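CpuTA1 (Curtobacterium pusillum, PDB 5K3W) is a pyridoxal-5'-phosphate-binding protein of the class IV aminotransferase family, with two copies of the chain in its assembly. Local coordinates at residues A[240-245]-A[297-302]; A[102-107]-A[134-139]. One frame throughout, in Å; residues are numbered along the deposited sequence.

Contact 1: A[240-245]-A[297-302]; sequences FDFFEE and NAYLLA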
ATOM      1  N   PHE A 240      14.196  25.217  -2.618  1.00 29.41           N
ATOM      2  CA  PHE A 240      14.074  26.508  -1.958  1.00 27.73           C
ATOM      3  C   PHE A 240      15.445  27.141  -1.746  1.00 32.09           C
ATOM      4  O   PHE A 240      15.617  28.353  -1.929  1.00 34.64           O
ATOM      5  CB  PHE A 240      13.322  26.359  -0.638  1.00 26.80           C
ATOM      6  CG  PHE A 240      11.825  26.440  -0.793  1.00 26.91           C
ATOM      7  CD1 PHE A 240      11.247  26.338  -2.047  1.00 24.00           C
ATOM      8  CD2 PHE A 240      11.003  26.648   0.302  1.00 22.96           C
ATOM      9  CE1 PHE A 240       9.876  26.416  -2.202  1.00 20.39           C
ATOM     10  CE2 PHE A 240       9.630  26.734   0.150  1.00 22.14           C
ATOM     11  CZ  PHE A 240       9.069  26.614  -1.106  1.00 20.19           C
ATOM     12  N   ASP A 241      16.443  26.336  -1.377  1.00 31.79           N
ATOM     13  CA  ASP A 241      17.773  26.897  -1.183  1.00 30.62           C
ATOM     14  C   ASP A 241      18.269  27.546  -2.465  1.00 37.32           C
ATOM     15  O   ASP A 241      18.816  28.657  -2.441  1.00 35.66           O
ATOM     16  CB  ASP A 241      18.742  25.818  -0.701  1.00 25.42           C
ATOM     17  CG  ASP A 241      18.512  25.446   0.749  1.00 39.45           C
ATOM     18  OD1 ASP A 241      19.072  24.422   1.214  1.00 35.69           O
ATOM     19  OD2 ASP A 241      17.760  26.186   1.426  1.00 35.56           O
ATOM     20  N   PHE A 242      18.063  26.877  -3.601  1.00 32.99           N
ATOM     21  CA  PHE A 242      18.502  27.436  -4.873  1.00 32.99           C
ATOM     22  C   PHE A 242      17.865  28.796  -5.114  1.00 36.16           C
ATOM     23  O   PHE A 242      18.562  29.778  -5.401  1.00 38.86           O
ATOM     24  CB  PHE A 242      18.177  26.462  -6.005  1.00 29.60           C
ATOM     25  CG  PHE A 242      18.318  27.048  -7.381  1.00 27.79           C
ATOM     26  CD1 PHE A 242      19.505  26.934  -8.080  1.00 28.79           C
ATOM     27  CD2 PHE A 242      17.257  27.704  -7.981  1.00 30.94           C
ATOM     28  CE1 PHE A 242      19.635  27.465  -9.348  1.00 26.69           C
ATOM     29  CE2 PHE A 242      17.382  28.239  -9.249  1.00 26.61           C
ATOM     30  CZ  PHE A 242      18.574  28.121  -9.931  1.00 31.88           C
ATOM     31  N   PHE A 243      16.536  28.880  -4.972  1.00 32.82           N
ATOM     32  CA  PHE A 243      15.828  30.109  -5.327  1.00 35.17           C
ATOM     33  C   PHE A 243      16.128  31.248  -4.351  1.00 32.54           C
ATOM     34  O   PHE A 243      16.258  32.402  -4.766  1.00 33.62           O
ATOM     35  CB  PHE A 243      14.324  29.846  -5.419  1.00 28.15           C
ATOM     36  CG  PHE A 243      13.894  29.244  -6.735  1.00 27.19           C
ATOM     37  CD1 PHE A 243      13.957  29.987  -7.905  1.00 23.59           C
ATOM     38  CD2 PHE A 243      13.416  27.947  -6.799  1.00 25.37           C
ATOM     39  CE1 PHE A 243      13.561  29.449  -9.117  1.00 25.07           C
ATOM     40  CE2 PHE A 243      13.020  27.390  -8.011  1.00 26.17           C
ATOM     41  CZ  PHE A 243      13.090  28.144  -9.174  1.00 28.84           C
ATOM     42  N   GLU A 244      16.225  30.960  -3.053  1.00 35.08           N
ATOM     43  CA  GLU A 244      16.609  32.009  -2.114  1.00 33.59           C
ATOM     44  C   GLU A 244      17.979  32.584  -2.464  1.00 48.15           C
ATOM     45  O   GLU A 244      18.173  33.806  -2.445  1.00 38.47           O
ATOM     46  CB  GLU A 244      16.599  31.471  -0.689  1.00 29.27           C
ATOM     47  CG  GLU A 244      15.195  31.321  -0.120  1.00 36.20           C
ATOM     48  CD  GLU A 244      15.127  30.299   1.001  1.00 46.00           C
ATOM     49  OE1 GLU A 244      14.093  29.607   1.116  1.00 40.54           O
ATOM     50  OE2 GLU A 244      16.111  30.183   1.766  1.00 59.37           O
ATOM     51  N   GLU A 245      18.935  31.712  -2.814  1.00 47.57           N
ATOM     52  CA  GLU A 245      20.267  32.165  -3.204  1.00 44.98           C
ATOM     53  C   GLU A 245      20.218  33.142  -4.368  1.00 45.89           C
ATOM     54  O   GLU A 245      21.116  33.977  -4.513  1.00 50.27           O
ATOM     55  CB  GLU A 245      21.140  30.972  -3.580  1.00 49.72           C
ATOM     56  CG  GLU A 245      22.321  30.745  -2.672  1.00 55.24           C
ATOM     57  CD  GLU A 245      23.249  29.671  -3.211  1.00 69.89           C
ATOM     58  OE1 GLU A 245      23.061  29.253  -4.376  1.00 64.85           O
ATOM     59  OE2 GLU A 245      24.164  29.246  -2.472  1.00 77.97           O
ATOM     60  N   ASN A 297      18.684  22.134 -11.973  1.00 26.31           N
ATOM     61  CA  ASN A 297      19.143  20.756 -11.947  1.00 30.54           C
ATOM     62  C   ASN A 297      20.647  20.672 -11.702  1.00 35.53           C
ATOM     63  O   ASN A 297      21.113  19.788 -10.970  1.00 32.79           O
ATOM     64  CB  ASN A 297      18.732  20.071 -13.242  1.00 26.57           C
ATOM     65  CG  ASN A 297      17.292  19.605 -13.193  1.00 28.53           C
ATOM     66  OD1 ASN A 297      16.828  19.164 -12.145  1.00 29.82           O
ATOM     67  ND2 ASN A 297      16.572  19.725 -14.302  1.00 22.40           N
ATOM     68  N   ALA A 298      21.419  21.594 -12.282  1.00 30.55           N
ATOM     69  CA  ALA A 298      22.851  21.619 -12.017  1.00 30.70           C
ATOM     70  C   ALA A 298      23.127  21.914 -10.546  1.00 32.36           C
ATOM     71  O   ALA A 298      23.993  21.277  -9.928  1.00 39.49           O
ATOM     72  CB  ALA A 298      23.538  22.637 -12.929  1.00 24.62           C
ATOM     73  N   TYR A 299      22.389  22.855  -9.953  1.00 24.67           N
ATOM     74  CA  TYR A 299      22.504  23.056  -8.512  1.00 23.04           C
ATOM     75  C   TYR A 299      22.123  21.794  -7.759  1.00 25.77           C
ATOM     76  O   TYR A 299      22.840  21.355  -6.856  1.00 31.13           O
ATOM     77  CB  TYR A 299      21.628  24.217  -8.051  1.00 23.91           C
ATOM     78  CG  TYR A 299      21.616  24.378  -6.540  1.00 33.83           C
ATOM     79  CD1 TYR A 299      22.556  25.173  -5.898  1.00 36.12           C
ATOM     80  CD2 TYR A 299      20.667  23.734  -5.755  1.00 29.11           C
ATOM     81  CE1 TYR A 299      22.553  25.319  -4.524  1.00 36.21           C
ATOM     82  CE2 TYR A 299      20.660  23.871  -4.381  1.00 28.90           C
ATOM     83  CZ  TYR A 299      21.602  24.667  -3.766  1.00 36.44           C
ATOM     84  OH  TYR A 299      21.597  24.816  -2.386  1.00 41.29           O
ATOM     85  N   LEU A 300      20.973  21.207  -8.102  1.00 30.14           N
ATOM     86  CA  LEU A 300      20.507  20.029  -7.382  1.00 30.87           C
ATOM     87  C   LEU A 300      21.504  18.878  -7.490  1.00 34.68           C
ATOM     88  O   LEU A 300      21.706  18.132  -6.524  1.00 28.36           O
ATOM     89  CB  LEU A 300      19.133  19.601  -7.905  1.00 31.45           C
ATOM     90  CG  LEU A 300      17.959  20.538  -7.630  1.00 23.60           C
ATOM     91  CD1 LEU A 300      16.744  20.100  -8.440  1.00 19.67           C
ATOM     92  CD2 LEU A 300      17.640  20.552  -6.148  1.00 24.68           C
ATOM     93  N   LEU A 301      22.135  18.714  -8.660  1.00 29.97           N
ATOM     94  CA  LEU A 301      23.079  17.612  -8.837  1.00 35.99           C
ATOM     95  C   LEU A 301      24.387  17.839  -8.086  1.00 33.59           C
ATOM     96  O   LEU A 301      25.076  16.868  -7.751  1.00 31.93           O
ATOM     97  CB  LEU A 301      23.373  17.395 -10.322  1.00 26.55           C
ATOM     98  CG  LEU A 301      22.257  16.732 -11.129  1.00 32.98           C
ATOM     99  CD1 LEU A 301      22.601  16.703 -12.613  1.00 30.43           C
ATOM    100  CD2 LEU A 301      21.952  15.327 -10.610  1.00 25.85           C
ATOM    101  N   ALA A 302      24.742  19.093  -7.810  1.00 29.98           N
ATOM    102  CA  ALA A 302      26.048  19.434  -7.264  1.00 31.48           C
ATOM    103  C   ALA A 302      26.032  19.803  -5.789  1.00 39.57           C
ATOM    104  O   ALA A 302      27.105  20.044  -5.228  1.00 43.44           O
ATOM    105  CB  ALA A 302      26.647  20.603  -8.047  1.00 36.91           C
TER
HETATM  106  O   HOH W   1      20.837  22.812  -0.609  1.00 33.04           O
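One face of the Tyr299 ring receives Phe242 CB, a CH-pi contact 4.0 Å from the Tyr299 centroid and displaced toward the rim of the ring. The edge of the Phe242 ring is turned toward the face of Tyr299 in an offset T-shaped pair, with ring centroids 5.6 Å apart and planes at 63°. Phe242 CD1 rests 3.4 Å from Tyr299 CB, and the two side chains run antiparallel past one another. The other flank of Phe242 is used within its own helix, where Phe242 CD2 stands 3.8 Å above the plane of the Phe243 ring, over its centre. Both touching aromatics have CG anti to the backbone N (chi1 168° for Phe242), which sends each ring into the space between 240-245 and 297-302, whose axes approach to 10.2 Å.

This is a helix-helix packing against a mixed sheet: the two segments cross at 123° between their N-to-C directions, nearer antiparallel than parallel. Leu300 packs on Thr235, Ala238 and Val239 of helix 234-245 and on strand 274-278, while Phe240 and Phe243 reach strand 220-224.

At the more exposed side the chemistry turns polar. The Tyr299 hydroxyl OH lies 3.5 Å from Asp241 CB but meets the carboxylate through a water, which gives a hydrogen bond to Asp241 OD1 at 3.0 Å and is 2.8 Å from Tyr299 OH. Glu245 brings OE1 obliquely to the Tyr299 ring. Tyrosine thus fits a boundary position, its ring joining the apolar layer and its hydroxyl meeting the water at the exposed edge of the helix pair. No direct hydrogen bond links the segments, and two nearby acidic groups would probably help keep the phenol protonated.

Contact 2: A[102-107]-A[134-139]; sequences ADYRSR and VFVDEG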
ATOM      1  N   ALA A 102      29.781   1.977  -1.265  1.00 21.30           N
ATOM      2  CA  ALA A 102      31.176   1.589  -1.381  1.00 20.44           C
ATOM      3  C   ALA A 102      31.303   0.278  -2.141  1.00 24.45           C
ATOM      4  O   ALA A 102      32.150   0.154  -3.035  1.00 22.79           O
ATOM      5  CB  ALA A 102      31.814   1.494   0.014  1.00 13.30           C
ATOM      6  N   ASP A 103      30.449  -0.702  -1.820  1.00 20.56           N
ATOM      7  CA  ASP A 103      30.549  -2.001  -2.479  1.00 23.36           C
ATOM      8  C   ASP A 103      30.149  -1.921  -3.947  1.00 22.82           C
ATOM      9  O   ASP A 103      30.779  -2.552  -4.805  1.00 29.31           O
ATOM     10  CB  ASP A 103      29.684  -3.034  -1.769  1.00 19.18           C
ATOM     11  CG  ASP A 103      29.668  -4.355  -2.503  1.00 23.86           C
ATOM     12  OD1 ASP A 103      30.559  -5.192  -2.235  1.00 22.13           O
ATOM     13  OD2 ASP A 103      28.776  -4.546  -3.367  1.00 25.26           O
ATOM     14  N   TYR A 104      29.100  -1.165  -4.255  1.00 17.92           N
ATOM     15  CA  TYR A 104      28.725  -0.996  -5.651  1.00 21.95           C
ATOM     16  C   TYR A 104      29.889  -0.434  -6.459  1.00 22.51           C
ATOM     17  O   TYR A 104      30.193  -0.925  -7.549  1.00 21.45           O
ATOM     18  CB  TYR A 104      27.501  -0.089  -5.773  1.00 17.02           C
ATOM     19  CG  TYR A 104      27.001  -0.016  -7.192  1.00 20.96           C
ATOM     20  CD1 TYR A 104      27.581   0.869  -8.105  1.00 16.34           C
ATOM     21  CD2 TYR A 104      25.971  -0.859  -7.637  1.00 17.67           C
ATOM     22  CE1 TYR A 104      27.148   0.933  -9.409  1.00 19.72           C
ATOM     23  CE2 TYR A 104      25.523  -0.800  -8.950  1.00 20.23           C
ATOM     24  CZ  TYR A 104      26.118   0.100  -9.832  1.00 24.27           C
ATOM     25  OH  TYR A 104      25.697   0.173 -11.138  1.00 19.98           O
ATOM     26  N   ARG A 105      30.557   0.599  -5.943  1.00 22.58           N
ATOM     27  CA  ARG A 105      31.599   1.242  -6.731  1.00 23.19           C
ATOM     28  C   ARG A 105      32.862   0.396  -6.804  1.00 20.59           C
ATOM     29  O   ARG A 105      33.580   0.444  -7.807  1.00 17.68           O
ATOM     30  CB  ARG A 105      31.904   2.634  -6.166  1.00 22.60           C
ATOM     31  CG  ARG A 105      30.841   3.668  -6.534  1.00 30.88           C
ATOM     32  CD  ARG A 105      30.697   4.767  -5.483  1.00 37.06           C
ATOM     33  NE  ARG A 105      31.898   5.589  -5.360  1.00 27.80           N
ATOM     34  CZ  ARG A 105      32.234   6.538  -6.225  1.00 36.50           C
ATOM     35  NH1 ARG A 105      31.463   6.778  -7.275  1.00 37.47           N
ATOM     36  NH2 ARG A 105      33.345   7.240  -6.054  1.00 41.86           N
ATOM     37  N   SER A 106      33.154  -0.392  -5.778  1.00 19.35           N
ATOM     38  CA  SER A 106      34.391  -1.154  -5.839  1.00 23.94           C
ATOM     39  C   SER A 106      34.286  -2.273  -6.863  1.00 29.61           C
ATOM     40  O   SER A 106      35.306  -2.681  -7.432  1.00 30.53           O
ATOM     41  CB  SER A 106      34.765  -1.701  -4.460  1.00 20.30           C
ATOM     42  OG  SER A 106      33.929  -2.766  -4.089  1.00 24.79           O
ATOM     43  N   ARG A 107      33.070  -2.758  -7.128  1.00 25.13           N
ATOM     44  CA  ARG A 107      32.844  -3.772  -8.152  1.00 22.71           C
ATOM     45  C   ARG A 107      32.584  -3.177  -9.528  1.00 18.91           C
ATOM     46  O   ARG A 107      33.084  -3.700 -10.530  1.00 19.71           O
ATOM     47  CB  ARG A 107      31.657  -4.663  -7.763  1.00 24.05           C
ATOM     48  CG  ARG A 107      31.904  -5.530  -6.557  1.00 16.43           C
ATOM     49  CD  ARG A 107      30.701  -6.407  -6.256  1.00 24.61           C
ATOM     50  NE  ARG A 107      29.478  -5.640  -6.025  1.00 22.02           N
ATOM     51  CZ  ARG A 107      28.459  -5.589  -6.873  1.00 21.68           C
ATOM     52  NH1 ARG A 107      28.504  -6.266  -8.012  1.00 24.25           N
ATOM     53  NH2 ARG A 107      27.390  -4.877  -6.579  1.00 18.59           N
ATOM     54  N   VAL A 134      18.727  -2.538   2.183  1.00 20.03           N
ATOM     55  CA  VAL A 134      19.229  -1.430   1.383  1.00 15.37           C
ATOM     56  C   VAL A 134      19.748  -2.026   0.091  1.00 17.76           C
ATOM     57  O   VAL A 134      20.506  -3.001   0.124  1.00 24.96           O
ATOM     58  CB  VAL A 134      20.365  -0.657   2.092  1.00 17.63           C
ATOM     59  CG1 VAL A 134      20.853   0.509   1.213  1.00 14.54           C
ATOM     60  CG2 VAL A 134      19.932  -0.159   3.446  1.00 21.60           C
ATOM     61  N   PHE A 135      19.376  -1.441  -1.041  1.00 14.59           N
ATOM     62  CA  PHE A 135      20.095  -1.780  -2.259  1.00 19.43           C
ATOM     63  C   PHE A 135      20.507  -0.526  -3.018  1.00 15.72           C
ATOM     64  O   PHE A 135      19.870   0.527  -2.926  1.00 21.14           O
ATOM     65  CB  PHE A 135      19.297  -2.745  -3.166  1.00 20.25           C
ATOM     66  CG  PHE A 135      17.989  -2.208  -3.678  1.00 14.89           C
ATOM     67  CD1 PHE A 135      17.930  -1.523  -4.885  1.00 19.62           C
ATOM     68  CD2 PHE A 135      16.812  -2.446  -2.987  1.00 13.01           C
ATOM     69  CE1 PHE A 135      16.716  -1.062  -5.384  1.00 17.24           C
ATOM     70  CE2 PHE A 135      15.602  -1.982  -3.472  1.00 21.58           C
ATOM     71  CZ  PHE A 135      15.553  -1.288  -4.671  1.00 18.81           C
ATOM     72  N   VAL A 136      21.611  -0.651  -3.738  1.00 16.29           N
ATOM     73  CA  VAL A 136      22.190   0.415  -4.542  1.00 16.55           C
ATOM     74  C   VAL A 136      22.235  -0.051  -5.993  1.00 22.42           C
ATOM     75  O   VAL A 136      22.532  -1.215  -6.271  1.00 21.48           O
ATOM     76  CB  VAL A 136      23.609   0.776  -4.043  1.00 19.55           C
ATOM     77  CG1 VAL A 136      24.243   1.813  -4.945  1.00 15.54           C
ATOM     78  CG2 VAL A 136      23.560   1.257  -2.579  1.00 11.42           C
ATOM     79  N   ASP A 137      21.945   0.850  -6.921  1.00 19.91           N
ATOM     80  CA  ASP A 137      21.946   0.450  -8.318  1.00 19.04           C
ATOM     81  C   ASP A 137      21.925   1.703  -9.177  1.00 24.73           C
ATOM     82  O   ASP A 137      21.686   2.814  -8.692  1.00 23.80           O
ATOM     83  CB  ASP A 137      20.759  -0.455  -8.644  1.00 20.13           C
ATOM     84  CG  ASP A 137      20.897  -1.144  -9.993  1.00 31.78           C
ATOM     85  OD1 ASP A 137      22.006  -1.106 -10.570  1.00 30.10           O
ATOM     86  OD2 ASP A 137      19.905  -1.749 -10.464  1.00 34.50           O
ATOM     87  N   GLU A 138      22.179   1.501 -10.467  1.00 29.36           N
ATOM     88  CA  GLU A 138      22.158   2.596 -11.422  1.00 32.36           C
ATOM     89  C   GLU A 138      20.747   3.147 -11.559  1.00 27.82           C
ATOM     90  O   GLU A 138      19.767   2.396 -11.568  1.00 28.09           O
ATOM     91  CB  GLU A 138      22.682   2.119 -12.774  1.00 29.40           C
ATOM     92  CG  GLU A 138      23.465   3.175 -13.516  1.00 48.41           C
ATOM     93  CD  GLU A 138      24.318   2.597 -14.634  1.00 68.71           C
ATOM     94  OE1 GLU A 138      25.125   3.365 -15.211  1.00 74.69           O
ATOM     95  OE2 GLU A 138      24.187   1.383 -14.931  1.00 51.19           O
ATOM     96  N   GLY A 139      20.646   4.473 -11.643  1.00 27.46           N
ATOM     97  CA  GLY A 139      19.352   5.102 -11.739  1.00 24.31           C
ATOM     98  C   GLY A 139      18.821   5.120 -13.150  1.00 30.75           C
ATOM     99  O   GLY A 139      19.548   4.918 -14.123  1.00 29.52           O
TER
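Tyr104 lies along the strand rather than pointing straight into it, its length following the backbone from Val136 to Glu138. At the root of the side chain, Tyr104 CB meets Val136 CG1 at 3.9 Å, an apolar touch in which the two side chains slant across one another. Further out, Tyr104 CD2 is 3.7 Å from Val136 O and Tyr104 CE2 3.8 Å from Asp137 CA, both reached obliquely to the ring. Tyr104 OH passes 3.8 Å from Glu138 N without bonding to it. CG anti to the backbone N (chi1 -174°) carries the ring from the helix over to the strand. A long aromatic suits this place because it can span three residues of backbone.

The arrangement is a helix packed on an antiparallel sheet: helix 90-108 lies against strand 131-138, with 102-107 running at 37° to strand residues 134-138, and Tyr104 also touches Thr5 and Leu114 on the two flanking strands. Valine, branched and compact, suits the layer beneath the helix at Val136. Phe135, on the opposite face of the strand, packs on Thr45 of the second subunit.

The CB of Asp137 points away from the helix, yet Asp137 OD1 comes back to 3.9 Å from Tyr104 CE2. That oxygen forms a salt bridge with Arg3 and weakly accepts the amide of Glu138, whose side chain lies about 6 Å from a bound 3-aminobenzoic acid. On the helix, Arg107 NE bonds Asp103 OD2 at 3.0 Å, nearly straight (160°) and from above the carboxylate plane.

Overall arrangement
Contact 2 closes before contact 1 opens along the chain; their centres lie 26 Å apart and their nearest atoms about 11 Å. Contact 2 sets helix 90-108 on the six-stranded antiparallel sheet, whereas contact 1 joins helices 234-245 and 290-307 beside the five-stranded mixed sheet. This is consistent with the two-domain architecture of the family, in which the cofactor sits between the domains. The regions share neighbours: Glu113 is backbone-bonded to Gly139 and touches Leu301, and Gln67, just beyond strand 65-66, bonds to Leu300 O. Helix 290-307, near the C-terminus, therefore also touches residues of the N-terminal half.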